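Side-chain contacts in TRAP dicarboxylate transporter, DctP subunit (Ochrobactrum anthropi, PDB 4P47), which probably captures an organic solute, most likely a carboxylate, in the periplasm and hands it to a TRAP-type membrane transporter: residues Y146-F151 with V274-D279; E119-M124 with Y270-S275; H42-G47 with N238-M243; A216-A221 with D284-T289; A52-E57 with A264-D269. One frame throughout, in Å; residues are numbered along the deposited sequence.

Contact 1. Residues Y146-F151 with V274-D279; sequences YWELGF and VSREQD
E148 on strand 141-156 and S275 on helix 254-288 bring their CA atoms to 7.0 Å, where the two short segments run nearly parallel, with axes 9.1 Å apart at 17°. The carboxylate of E148 bridges the gap. Its CG points opposite the backbone N (chi1 175°), and the rest of the chain runs out extended to the helix. S275 OG donates to E148 OE2 at 2.9 Å and uses the anti lone pair of that oxygen. R276 comes across the E148 chain at about a right angle. Its NH2 donates to E148 OE1 at 2.9 Å, the main bond of a salt bridge. OE1 lies in the guanidinium plane, but NH2 meets it from above the carboxylate plane, 56° out of it. NE adds weak bonds to both oxygens. Y237 OH also binds E148 OE1, and R276 NH2 has a second anion in D121. E148 is buried, and these donors probably stabilise its negative charge. One water donates to L149 O at 2.9 Å and to S275 OG at 2.8 Å, which ties the helix to the strand backbone. The strand has a classic beta bulge here, with L149 and G150 together opposite N238. A long helix lying along the strands that pass between the two lobes is characteristic of TRAP solute-binding proteins.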
# COMPACT_ATOMS: atom_id res chain seq x y z
N TYR A 146 5.23 9.34 0.65
CA TYR A 146 4.70 8.01 0.46
C TYR A 146 5.82 6.99 0.64
O TYR A 146 6.91 7.15 0.08
CB TYR A 146 4.07 7.86 -0.92
CG TYR A 146 2.88 8.73 -1.15
CD1 TYR A 146 1.63 8.37 -0.67
CD2 TYR A 146 2.97 9.92 -1.85
CE1 TYR A 146 0.52 9.17 -0.85
CE2 TYR A 146 1.86 10.71 -2.06
CZ TYR A 146 0.64 10.32 -1.57
OH TYR A 146 -0.49 11.10 -1.76
N TRP A 147 5.55 5.97 1.44
CA TRP A 147 6.45 4.83 1.60
C TRP A 147 5.73 3.61 0.99
O TRP A 147 4.65 3.74 0.42
CB TRP A 147 6.75 4.59 3.07
CG TRP A 147 7.58 5.64 3.77
CD1 TRP A 147 8.04 6.82 3.28
CD2 TRP A 147 8.01 5.58 5.13
NE1 TRP A 147 8.77 7.49 4.24
CE2 TRP A 147 8.74 6.74 5.40
CE3 TRP A 147 7.82 4.64 6.16
CZ2 TRP A 147 9.29 6.99 6.65
CZ3 TRP A 147 8.37 4.88 7.39
CH2 TRP A 147 9.08 6.05 7.64
N GLU A 148 6.34 2.43 1.08
CA GLU A 148 5.75 1.25 0.44
C GLU A 148 5.24 0.24 1.44
O GLU A 148 5.94 -0.09 2.38
CB GLU A 148 6.80 0.56 -0.43
CG GLU A 148 6.32 -0.76 -1.04
CD GLU A 148 7.23 -1.23 -2.16
OE1 GLU A 148 6.96 -0.80 -3.29
OE2 GLU A 148 8.17 -2.02 -1.88
N LEU A 149 4.02 -0.27 1.24
CA LEU A 149 3.65 -1.56 1.82
C LEU A 149 3.92 -2.64 0.78
O LEU A 149 4.81 -3.46 0.95
CB LEU A 149 2.19 -1.57 2.29
CG LEU A 149 1.79 -2.74 3.18
CD1 LEU A 149 1.64 -4.01 2.37
CD2 LEU A 149 2.75 -2.98 4.33
N GLY A 150 3.22 -2.60 -0.34
CA GLY A 150 3.53 -3.51 -1.43
C GLY A 150 2.37 -3.84 -2.33
O GLY A 150 1.25 -3.37 -2.14
N PHE A 151 2.64 -4.68 -3.32
CA PHE A 151 1.59 -5.20 -4.17
C PHE A 151 0.71 -6.22 -3.45
O PHE A 151 1.15 -6.98 -2.59
CB PHE A 151 2.20 -5.85 -5.43
CG PHE A 151 2.78 -4.85 -6.38
CD1 PHE A 151 1.96 -4.09 -7.20
CD2 PHE A 151 4.14 -4.63 -6.42
CE1 PHE A 151 2.51 -3.14 -8.03
CE2 PHE A 151 4.68 -3.69 -7.25
CZ PHE A 151 3.87 -2.94 -8.05
N VAL A 274 14.53 -1.41 1.46
CA VAL A 274 14.43 -2.47 2.44
C VAL A 274 13.22 -3.34 2.13
O VAL A 274 13.28 -4.58 2.19
CB VAL A 274 14.33 -1.90 3.88
CG1 VAL A 274 13.94 -2.98 4.87
CG2 VAL A 274 15.65 -1.25 4.29
N SER A 275 12.13 -2.69 1.78
CA SER A 275 10.91 -3.42 1.46
C SER A 275 11.13 -4.37 0.29
O SER A 275 10.68 -5.51 0.28
CB SER A 275 9.82 -2.41 1.13
OG SER A 275 8.61 -3.09 0.83
N ARG A 276 11.79 -3.88 -0.74
CA ARG A 276 11.96 -4.68 -1.93
C ARG A 276 12.96 -5.81 -1.74
O ARG A 276 12.79 -6.90 -2.30
CB ARG A 276 12.31 -3.77 -3.11
CG ARG A 276 11.09 -2.95 -3.54
CD ARG A 276 11.38 -1.60 -4.23
NE ARG A 276 10.16 -0.80 -4.18
CZ ARG A 276 10.01 0.44 -4.64
NH1 ARG A 276 11.01 1.08 -5.22
NH2 ARG A 276 8.85 1.06 -4.51
N GLU A 277 13.99 -5.59 -0.93
CA GLU A 277 14.91 -6.67 -0.57
C GLU A 277 14.15 -7.76 0.18
O GLU A 277 14.32 -8.96 -0.07
CB GLU A 277 16.03 -6.12 0.32
CG GLU A 277 17.09 -5.36 -0.45
CD GLU A 277 17.96 -4.47 0.43
OE1 GLU A 277 17.69 -4.36 1.64
OE2 GLU A 277 18.92 -3.87 -0.11
N GLN A 278 13.31 -7.36 1.13
CA GLN A 278 12.56 -8.33 1.91
C GLN A 278 11.57 -9.09 1.02
O GLN A 278 11.35 -10.28 1.22
CB GLN A 278 11.82 -7.67 3.09
CG GLN A 278 12.73 -7.25 4.23
CD GLN A 278 12.02 -7.11 5.57
OE1 GLN A 278 10.90 -7.61 5.77
NE2 GLN A 278 12.66 -6.42 6.51
N ASP A 279 10.96 -8.42 0.06
CA ASP A 279 9.99 -9.08 -0.81
C ASP A 279 10.69 -10.10 -1.68
O ASP A 279 10.15 -11.20 -1.92
CB ASP A 279 9.22 -8.08 -1.67
CG ASP A 279 8.12 -8.74 -2.48
OD1 ASP A 279 7.23 -9.37 -1.89
OD2 ASP A 279 8.15 -8.61 -3.73
O HOH W 1 6.43 -5.36 -0.39
O HOH W 2 6.85 -3.31 3.06

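Contact 2. Residues E119-M124 with Y270-S275; sequences EADKVM and YQRKVS
D121 and R272 join the short helix 117-125 to helix 254-288, the long helix that runs along both lobes in the TRAP solute-binding fold. Their CA atoms are 9.0 Å apart, and the side chains cover this distance between them. The main interaction is ionic. The two side chains lie alongside each other, pointing opposite ways, and the carboxylate stacks on the guanidinium with the planes 12° apart. D121 OD1 sits 3.1 Å above the guanidinium plane of R272, over its centre. R272 NE is 3.2 Å from D121 OD1, but none of the R272 N-H groups is aimed at it. The direct attraction is between charges, without a hydrogen bond. The extended R272 chain, from CG to NE, carries the group this far. Each ion has a stronger partner elsewhere: D121 OD1 pairs with R276 NH2, and R272 NH1 with D125 OD2. Two arginines thus share D121, and two aspartates share R272, which probably favours the charged forms of both. Packing is slight. M124 starts toward the long helix, but its end turns away, and its CB comes only to 4.5 Å from R272 NH2. Water supplies the hydrogen bonds across the gap. One molecule donates to D121 OD2 at 3.0 Å and accepts from R272 NH1 at 3.1 Å.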
# COMPACT_ATOMS: atom_id res chain seq x y z
N GLU A 119 7.71 1.97 -11.10
CA GLU A 119 6.57 2.69 -11.66
C GLU A 119 5.77 3.36 -10.56
O GLU A 119 5.39 4.51 -10.69
CB GLU A 119 5.65 1.75 -12.45
CG GLU A 119 6.20 1.25 -13.76
CD GLU A 119 5.17 0.46 -14.56
OE1 GLU A 119 4.07 0.17 -14.03
OE2 GLU A 119 5.45 0.15 -15.74
N ALA A 120 5.50 2.64 -9.48
CA ALA A 120 4.74 3.20 -8.37
C ALA A 120 5.41 4.46 -7.82
O ALA A 120 4.75 5.45 -7.57
CB ALA A 120 4.54 2.18 -7.25
N ASP A 121 6.73 4.41 -7.63
CA ASP A 121 7.44 5.56 -7.07
C ASP A 121 7.29 6.78 -7.97
O ASP A 121 7.11 7.90 -7.48
CB ASP A 121 8.95 5.28 -6.96
CG ASP A 121 9.28 4.17 -5.99
OD1 ASP A 121 8.39 3.73 -5.23
OD2 ASP A 121 10.48 3.77 -5.98
N LYS A 122 7.41 6.58 -9.27
CA LYS A 122 7.33 7.68 -10.23
C LYS A 122 5.98 8.39 -10.08
O LYS A 122 5.90 9.62 -10.04
CB LYS A 122 7.47 7.18 -11.67
CG LYS A 122 8.87 6.76 -12.10
CD LYS A 122 8.81 5.99 -13.43
CE LYS A 122 10.07 6.19 -14.26
NZ LYS A 122 10.10 5.26 -15.43
N VAL A 123 4.92 7.60 -10.01
CA VAL A 123 3.58 8.17 -9.98
C VAL A 123 3.25 8.72 -8.58
O VAL A 123 2.71 9.81 -8.45
CB VAL A 123 2.54 7.16 -10.49
CG1 VAL A 123 1.14 7.73 -10.39
CG2 VAL A 123 2.84 6.79 -11.93
N MET A 124 3.60 8.00 -7.51
CA MET A 124 3.26 8.51 -6.17
C MET A 124 4.06 9.77 -5.81
O MET A 124 3.56 10.66 -5.11
CB MET A 124 3.46 7.46 -5.09
CG MET A 124 2.59 6.23 -5.25
SD MET A 124 0.82 6.56 -5.47
CE MET A 124 0.44 7.50 -3.99
N TYR A 270 15.08 4.81 1.48
CA TYR A 270 15.66 3.70 2.21
C TYR A 270 14.61 2.62 2.51
O TYR A 270 14.87 1.43 2.36
CB TYR A 270 16.26 4.25 3.51
CG TYR A 270 16.65 3.24 4.56
CD1 TYR A 270 17.86 2.56 4.50
CD2 TYR A 270 15.82 3.00 5.62
CE1 TYR A 270 18.21 1.63 5.48
CE2 TYR A 270 16.15 2.11 6.59
CZ TYR A 270 17.33 1.42 6.53
OH TYR A 270 17.62 0.53 7.55
N GLN A 271 13.43 3.05 2.96
CA GLN A 271 12.36 2.13 3.33
C GLN A 271 11.94 1.28 2.12
O GLN A 271 11.70 0.07 2.23
CB GLN A 271 11.15 2.90 3.88
CG GLN A 271 10.06 2.01 4.46
CD GLN A 271 9.11 1.44 3.44
OE1 GLN A 271 8.88 2.02 2.39
NE2 GLN A 271 8.53 0.29 3.75
N ARG A 272 11.86 1.90 0.95
CA ARG A 272 11.44 1.21 -0.26
C ARG A 272 12.49 0.17 -0.63
O ARG A 272 12.15 -0.94 -1.03
CB ARG A 272 11.23 2.21 -1.39
CG ARG A 272 9.95 3.02 -1.26
CD ARG A 272 9.99 4.19 -2.20
NE ARG A 272 8.73 4.89 -2.28
CZ ARG A 272 8.56 6.01 -2.99
NH1 ARG A 272 9.60 6.60 -3.56
NH2 ARG A 272 7.36 6.57 -3.08
N LYS A 273 13.77 0.51 -0.50
CA LYS A 273 14.82 -0.47 -0.78
C LYS A 273 14.74 -1.67 0.17
O LYS A 273 14.87 -2.82 -0.25
CB LYS A 273 16.20 0.17 -0.68
CG LYS A 273 16.57 0.96 -1.89
CD LYS A 273 17.86 1.73 -1.64
CE LYS A 273 18.91 0.87 -0.94
NZ LYS A 273 19.97 1.69 -0.30
N VAL A 274 14.53 -1.41 1.46
CA VAL A 274 14.43 -2.47 2.44
C VAL A 274 13.22 -3.34 2.13
O VAL A 274 13.28 -4.58 2.19
CB VAL A 274 14.33 -1.90 3.88
CG1 VAL A 274 13.94 -2.98 4.87
CG2 VAL A 274 15.65 -1.25 4.29
N SER A 275 12.13 -2.69 1.78
CA SER A 275 10.91 -3.42 1.46
C SER A 275 11.13 -4.37 0.29
O SER A 275 10.68 -5.51 0.28
CB SER A 275 9.82 -2.41 1.13
OG SER A 275 8.61 -3.09 0.83
O HOH W 3 12.30 5.35 -4.26

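Contact 3. Residues H42-G47 with N238-M243; sequences HPQVTG and NPQIVM
Q44 NE2 donates to Q240 OE1 at 2.9 Å, and this one bond carries the contact. It links the first turn of helix 43-58 to strand 229-245. The helix connects the parallel strands 30-35 and 63-68, a beta-alpha-beta crossover in the alpha/beta lobe, and the end of the Q44 side chain reaches the sheet. The N-H...O angle is 153°. The donor lies in the carbonyl plane of Q240, on a lone pair, with a C=O...N angle of 117°. From the side of Q44, the oxygen is somewhat tilted from the amide plane. The two chains cross at about a right angle. Q44 has its CG opposite the backbone N (chi1 -180°) and runs extended, which takes the amide across to the strand. Both amides are buried, and their other ends are also bonded. Q44 OE1 accepts from N38 N, and Q240 NE2 donates to N94 OD1. These bonds fix which way round each amide sits. The start of the helix is held too. H42 is its N-cap residue, and its side chain gives an acceptor to a first-turn N-H that has no carbonyl of a preceding turn to bond. Q44 N donates to H42 ND1 at 3.0 Å, near the plane of the ring. P43 packs on one face of the same imidazole, with P43 CD 3.3 Å above the H42 ring plane and offset toward its rim.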
# COMPACT_ATOMS: atom_id res chain seq x y z
N HIS A 42 9.82 -5.41 10.46
CA HIS A 42 9.02 -5.16 9.27
C HIS A 42 9.59 -3.93 8.58
O HIS A 42 10.02 -2.99 9.24
CB HIS A 42 7.55 -4.92 9.65
CG HIS A 42 6.63 -4.84 8.47
ND1 HIS A 42 6.51 -3.71 7.70
CD2 HIS A 42 5.79 -5.75 7.93
CE1 HIS A 42 5.64 -3.92 6.73
NE2 HIS A 42 5.18 -5.15 6.85
N PRO A 43 9.59 -3.90 7.25
CA PRO A 43 10.13 -2.74 6.53
C PRO A 43 9.55 -1.37 6.96
O PRO A 43 10.25 -0.36 6.95
CB PRO A 43 9.83 -3.08 5.07
CG PRO A 43 9.92 -4.58 5.03
CD PRO A 43 9.28 -5.02 6.32
N GLN A 44 8.26 -1.33 7.26
CA GLN A 44 7.63 -0.13 7.79
C GLN A 44 8.37 0.39 9.02
O GLN A 44 8.70 1.58 9.11
CB GLN A 44 6.19 -0.44 8.15
CG GLN A 44 5.43 0.75 8.71
CD GLN A 44 4.09 0.33 9.24
OE1 GLN A 44 4.01 -0.38 10.24
NE2 GLN A 44 3.04 0.75 8.59
N VAL A 45 8.62 -0.48 9.99
CA VAL A 45 9.27 -0.04 11.21
C VAL A 45 10.75 0.25 10.98
O VAL A 45 11.30 1.15 11.59
CB VAL A 45 9.03 -1.03 12.35
CG1 VAL A 45 9.72 -0.55 13.61
CG2 VAL A 45 7.54 -1.17 12.58
N THR A 46 11.37 -0.47 10.07
CA THR A 46 12.74 -0.16 9.71
C THR A 46 12.81 1.26 9.14
O THR A 46 13.73 2.01 9.45
CB THR A 46 13.30 -1.22 8.76
OG1 THR A 46 13.23 -2.48 9.43
CG2 THR A 46 14.74 -0.93 8.39
N GLY A 47 11.83 1.63 8.34
CA GLY A 47 11.75 3.00 7.84
C GLY A 47 11.53 4.01 8.96
O GLY A 47 12.13 5.09 8.98
N ASN A 238 -0.45 -1.12 -2.63
CA ASN A 238 -0.66 -0.37 -1.40
C ASN A 238 0.54 0.53 -1.08
O ASN A 238 1.54 0.07 -0.51
CB ASN A 238 -0.88 -1.31 -0.18
CG ASN A 238 -2.19 -2.13 -0.22
OD1 ASN A 238 -2.25 -3.23 0.36
ND2 ASN A 238 -3.21 -1.59 -0.82
N PRO A 239 0.45 1.83 -1.43
CA PRO A 239 1.42 2.79 -0.91
C PRO A 239 1.02 3.16 0.49
O PRO A 239 -0.18 3.12 0.80
CB PRO A 239 1.25 3.99 -1.84
CG PRO A 239 -0.14 3.92 -2.33
CD PRO A 239 -0.59 2.48 -2.23
N GLN A 240 1.98 3.51 1.33
CA GLN A 240 1.66 4.07 2.62
C GLN A 240 1.91 5.56 2.60
O GLN A 240 2.75 6.05 1.81
CB GLN A 240 2.44 3.40 3.72
CG GLN A 240 2.16 1.92 3.74
CD GLN A 240 2.27 1.33 5.11
OE1 GLN A 240 3.21 1.63 5.85
NE2 GLN A 240 1.31 0.49 5.46
N ILE A 241 1.15 6.30 3.36
CA ILE A 241 1.39 7.73 3.49
C ILE A 241 1.84 8.02 4.91
O ILE A 241 1.26 7.54 5.91
CB ILE A 241 0.17 8.58 3.08
CG1 ILE A 241 0.50 10.06 3.15
CG2 ILE A 241 -1.04 8.23 3.92
CD1 ILE A 241 -0.55 10.95 2.50
N VAL A 242 2.93 8.78 5.02
CA VAL A 242 3.43 9.28 6.29
C VAL A 242 2.81 10.64 6.54
O VAL A 242 2.90 11.54 5.68
CB VAL A 242 4.96 9.43 6.25
CG1 VAL A 242 5.50 9.95 7.58
CG2 VAL A 242 5.64 8.09 5.88
N MET A 243 2.14 10.78 7.68
CA MET A 243 1.41 11.98 8.02
C MET A 243 1.80 12.51 9.37
O MET A 243 2.25 11.78 10.27
CB MET A 243 -0.09 11.68 8.05
CG MET A 243 -0.67 11.37 6.69
SD MET A 243 -2.39 10.77 6.71
CE MET A 243 -2.20 9.21 7.60

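Contact 4. Residues A216-A221 with D284-T289; sequences ANIINA and DEIKKT
I219 and I286 mark the nearest approach of the two backbones, with CA atoms 7.0 Å apart. The short helix segments 216-220 and 284-288 cross at 55°, and their axes come within 10.0 Å. The contact is apolar. I286 points its side chain at the other helix, where it meets both I218 and I219. I219 CD1 touches I286 CG1 at 3.9 Å. I218 meets I286 at about a right angle, methyl to methyl, with I218 CD1 4.0 Å from I286 CD1. The gamma methyl of I218 also packs on the I286 chain. I218 and I219 differ at chi2: I218 is extended (166°), while I219 is bent (-64°), which turns CD1 along the long helix. That methyl also reaches E285, with I219 CD1 3.9 Å from E285 CB. E285 is otherwise exposed and borders the patch. Near the end of the long helix, T289 OG1 bonds back to I286 O at 2.7 Å, and T289 N bonds to the same oxygen. Around the isoleucines, L230 of strand 229-245 and M291 pack on both I218 and I286. Y224, in the loop after helix 216-220, touches I219 and T289.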
# COMPACT_ATOMS: atom_id res chain seq x y z
N ALA A 216 4.07 -11.02 1.90
CA ALA A 216 4.62 -11.26 3.22
C ALA A 216 3.66 -12.08 4.04
O ALA A 216 4.09 -12.92 4.84
CB ALA A 216 4.91 -9.95 3.93
N ASN A 217 2.36 -11.88 3.84
CA ASN A 217 1.36 -12.59 4.61
C ASN A 217 1.44 -14.09 4.40
O ASN A 217 1.11 -14.86 5.29
CB ASN A 217 -0.04 -12.10 4.23
CG ASN A 217 -0.23 -10.62 4.46
OD1 ASN A 217 0.46 -9.78 3.86
ND2 ASN A 217 -1.19 -10.27 5.30
N ILE A 218 1.83 -14.52 3.20
CA ILE A 218 1.91 -15.94 2.91
C ILE A 218 2.88 -16.62 3.87
O ILE A 218 2.62 -17.72 4.37
CB ILE A 218 2.32 -16.19 1.44
CG1 ILE A 218 1.26 -15.61 0.50
CG2 ILE A 218 2.51 -17.69 1.17
CD1 ILE A 218 1.67 -15.48 -0.95
N ILE A 219 4.01 -15.97 4.11
CA ILE A 219 4.97 -16.49 5.07
C ILE A 219 4.50 -16.27 6.51
O ILE A 219 4.47 -17.22 7.31
CB ILE A 219 6.35 -15.86 4.84
CG1 ILE A 219 6.91 -16.28 3.47
CG2 ILE A 219 7.29 -16.21 5.99
CD1 ILE A 219 7.20 -17.74 3.28
N ASN A 220 4.11 -15.04 6.86
CA ASN A 220 3.79 -14.71 8.24
C ASN A 220 2.64 -15.54 8.80
O ASN A 220 2.70 -16.00 9.95
CB ASN A 220 3.48 -13.21 8.38
CG ASN A 220 4.64 -12.33 7.93
OD1 ASN A 220 5.79 -12.76 7.93
ND2 ASN A 220 4.33 -11.09 7.58
N ALA A 221 1.61 -15.75 8.00
CA ALA A 221 0.44 -16.53 8.41
C ALA A 221 0.51 -18.00 7.97
O ALA A 221 -0.44 -18.76 8.18
CB ALA A 221 -0.83 -15.88 7.90
N ASP A 284 11.63 -15.93 -2.56
CA ASP A 284 12.54 -17.07 -2.50
C ASP A 284 11.98 -18.14 -1.57
O ASP A 284 11.94 -19.33 -1.92
CB ASP A 284 13.91 -16.64 -1.97
CG ASP A 284 14.69 -15.73 -2.91
OD1 ASP A 284 14.48 -15.82 -4.14
OD2 ASP A 284 15.54 -14.96 -2.41
N GLU A 285 11.56 -17.71 -0.39
CA GLU A 285 11.03 -18.60 0.63
C GLU A 285 9.75 -19.26 0.17
O GLU A 285 9.57 -20.46 0.32
CB GLU A 285 10.84 -17.85 1.94
CG GLU A 285 12.19 -17.44 2.51
CD GLU A 285 12.10 -16.43 3.62
OE1 GLU A 285 11.00 -15.93 3.91
OE2 GLU A 285 13.16 -16.14 4.22
N ILE A 286 8.85 -18.49 -0.43
CA ILE A 286 7.59 -19.03 -0.93
C ILE A 286 7.84 -20.15 -1.95
O ILE A 286 7.22 -21.22 -1.89
CB ILE A 286 6.75 -17.89 -1.54
CG1 ILE A 286 6.24 -16.99 -0.40
CG2 ILE A 286 5.59 -18.44 -2.34
CD1 ILE A 286 5.66 -15.65 -0.86
N LYS A 287 8.76 -19.93 -2.87
CA LYS A 287 9.04 -20.94 -3.87
C LYS A 287 9.59 -22.21 -3.21
O LYS A 287 9.23 -23.32 -3.61
CB LYS A 287 9.99 -20.39 -4.92
CG LYS A 287 9.30 -19.34 -5.80
CD LYS A 287 10.24 -18.61 -6.71
CE LYS A 287 9.50 -17.55 -7.50
NZ LYS A 287 10.41 -16.74 -8.34
N LYS A 288 10.41 -22.07 -2.18
CA LYS A 288 11.00 -23.24 -1.52
C LYS A 288 9.99 -24.03 -0.71
O LYS A 288 10.24 -25.19 -0.36
CB LYS A 288 12.20 -22.80 -0.68
CG LYS A 288 13.35 -22.37 -1.61
CD LYS A 288 14.70 -22.10 -0.92
CE LYS A 288 15.66 -23.31 -0.95
NZ LYS A 288 16.01 -23.85 -2.31
N THR A 289 8.83 -23.46 -0.41
CA THR A 289 7.77 -24.21 0.25
C THR A 289 7.03 -25.11 -0.73
O THR A 289 6.17 -25.91 -0.31
CB THR A 289 6.73 -23.31 0.96
OG1 THR A 289 5.91 -22.63 -0.00
CG2 THR A 289 7.39 -22.36 1.90

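Contact 5. Residues A52-E57 with A264-D269; sequences AELVKE and AVEARD
L54 points from helix 43-58 at helix 254-288 and meets E266 and A267. Its CG lies beside the backbone N (chi1 -67°), and chi2 of 174° extends the chain to CD1, which leads toward the other helix. CD1 goes deepest. It lies along the E266 chain, 3.6 Å from E266 CD and 3.8 Å from E266 CB. The second methyl lies to the side and meets the end of the acid, with L54 CD2 3.7 Å from E266 OE1. E266 is fully extended. Its CG is opposite the backbone N (chi1 -177°), and the chain stays straight at chi2, so that its whole length passes by the leucine. A267 is short and lets L54 approach the helix backbone: L54 CD1 is 4.1 Å from A267 N. L54 also packs on A263, and A267 on F51 and W147. No hydrogen bond or salt bridge joins the two segments. Both leucine methyls pack on the carboxylate, and CD1 also on the E266 methylenes; the glutamate is exposed and touches K58. The contact is van der Waals packing of an aliphatic side chain on an extended glutamate, and depends on shape rather than directed bonds.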
# COMPACT_ATOMS: atom_id res chain seq x y z
N ALA A 52 13.49 8.31 12.54
CA ALA A 52 13.79 8.79 13.90
C ALA A 52 15.26 9.17 14.05
O ALA A 52 15.59 10.18 14.66
CB ALA A 52 13.41 7.72 14.93
N GLU A 53 16.14 8.36 13.49
CA GLU A 53 17.57 8.62 13.61
C GLU A 53 17.98 9.85 12.84
O GLU A 53 18.79 10.66 13.32
CB GLU A 53 18.36 7.41 13.13
CG GLU A 53 19.87 7.61 13.13
CD GLU A 53 20.47 7.96 14.51
OE1 GLU A 53 19.90 7.58 15.56
OE2 GLU A 53 21.55 8.63 14.56
N LEU A 54 17.42 10.03 11.66
CA LEU A 54 17.71 11.22 10.86
C LEU A 54 17.21 12.48 11.55
O LEU A 54 17.88 13.50 11.55
CB LEU A 54 17.08 11.09 9.47
CG LEU A 54 17.72 10.00 8.60
CD1 LEU A 54 16.91 9.88 7.30
CD2 LEU A 54 19.17 10.32 8.32
N VAL A 55 16.04 12.43 12.15
CA VAL A 55 15.55 13.58 12.86
C VAL A 55 16.44 13.92 14.08
O VAL A 55 16.72 15.09 14.36
CB VAL A 55 14.08 13.36 13.29
CG1 VAL A 55 13.61 14.44 14.24
CG2 VAL A 55 13.17 13.31 12.06
N LYS A 56 16.87 12.90 14.80
CA LYS A 56 17.74 13.06 15.95
C LYS A 56 19.04 13.73 15.53
O LYS A 56 19.51 14.65 16.18
CB LYS A 56 17.98 11.68 16.56
CG LYS A 56 18.93 11.65 17.75
CD LYS A 56 18.82 10.27 18.42
CE LYS A 56 19.57 10.18 19.74
NZ LYS A 56 21.02 10.20 19.50
N GLU A 57 19.61 13.29 14.41
CA GLU A 57 20.87 13.82 13.92
C GLU A 57 20.70 15.26 13.46
O GLU A 57 21.42 16.16 13.90
CB GLU A 57 21.42 12.95 12.79
CG GLU A 57 21.92 11.59 13.27
CD GLU A 57 22.19 10.61 12.12
OE1 GLU A 57 22.07 11.00 10.94
OE2 GLU A 57 22.50 9.44 12.41
N ALA A 264 11.75 12.54 6.25
CA ALA A 264 10.70 11.72 5.67
C ALA A 264 11.05 11.25 4.26
O ALA A 264 10.80 10.08 3.91
CB ALA A 264 9.40 12.48 5.63
N VAL A 265 11.63 12.12 3.44
CA VAL A 265 11.92 11.73 2.06
C VAL A 265 13.20 10.89 1.97
O VAL A 265 13.28 9.99 1.14
CB VAL A 265 11.97 12.94 1.07
CG1 VAL A 265 10.63 13.62 1.03
CG2 VAL A 265 13.08 13.91 1.41
N GLU A 266 14.20 11.16 2.82
CA GLU A 266 15.37 10.33 2.87
C GLU A 266 14.98 8.93 3.38
O GLU A 266 15.39 7.91 2.82
CB GLU A 266 16.49 10.97 3.71
CG GLU A 266 17.77 10.15 3.71
CD GLU A 266 18.91 10.76 4.49
OE1 GLU A 266 18.79 11.90 4.98
OE2 GLU A 266 19.92 10.05 4.65
N ALA A 267 14.16 8.86 4.43
CA ALA A 267 13.74 7.57 4.96
C ALA A 267 12.89 6.81 3.93
O ALA A 267 12.96 5.59 3.86
CB ALA A 267 12.99 7.72 6.26
N ARG A 268 12.11 7.52 3.15
CA ARG A 268 11.31 6.92 2.09
C ARG A 268 12.14 6.07 1.16
O ARG A 268 11.81 4.91 0.89
CB ARG A 268 10.61 8.01 1.28
CG ARG A 268 9.97 7.54 -0.02
CD ARG A 268 9.55 8.71 -0.87
NE ARG A 268 10.71 9.30 -1.54
CZ ARG A 268 10.70 10.47 -2.16
NH1 ARG A 268 9.62 11.23 -2.18
NH2 ARG A 268 11.82 10.89 -2.73
N ASP A 269 13.23 6.63 0.64
CA ASP A 269 14.00 5.92 -0.38
C ASP A 269 14.63 4.67 0.24
O ASP A 269 14.68 3.60 -0.38
CB ASP A 269 15.11 6.79 -0.97
CG ASP A 269 14.58 8.02 -1.68
OD1 ASP A 269 13.37 8.08 -1.98
OD2 ASP A 269 15.43 8.92 -1.95

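Four of the five contacts use helix 254-288; contact 3 instead ties helix 43-58 to strand 229-245. Contacts 1, 2 and 3 lie in the interior, about 9 to 11 Å from the chain's centre to their own, and are polar. Contacts 1 and 2 form one charged network, because R276 NH2 of the first reaches D121 OD1 of the second at 2.8 Å. Contact 3 is uncharged, but W147 O and Q240 N join its strand to that of contact 1 at 2.8 Å. Contacts 4 and 5 lie about 20 Å out, toward the surface, their centres about 30 Å apart. Neither has a hydrogen bond between its segments: contact 4 packs isoleucines, contact 5 a leucine against a glutamate.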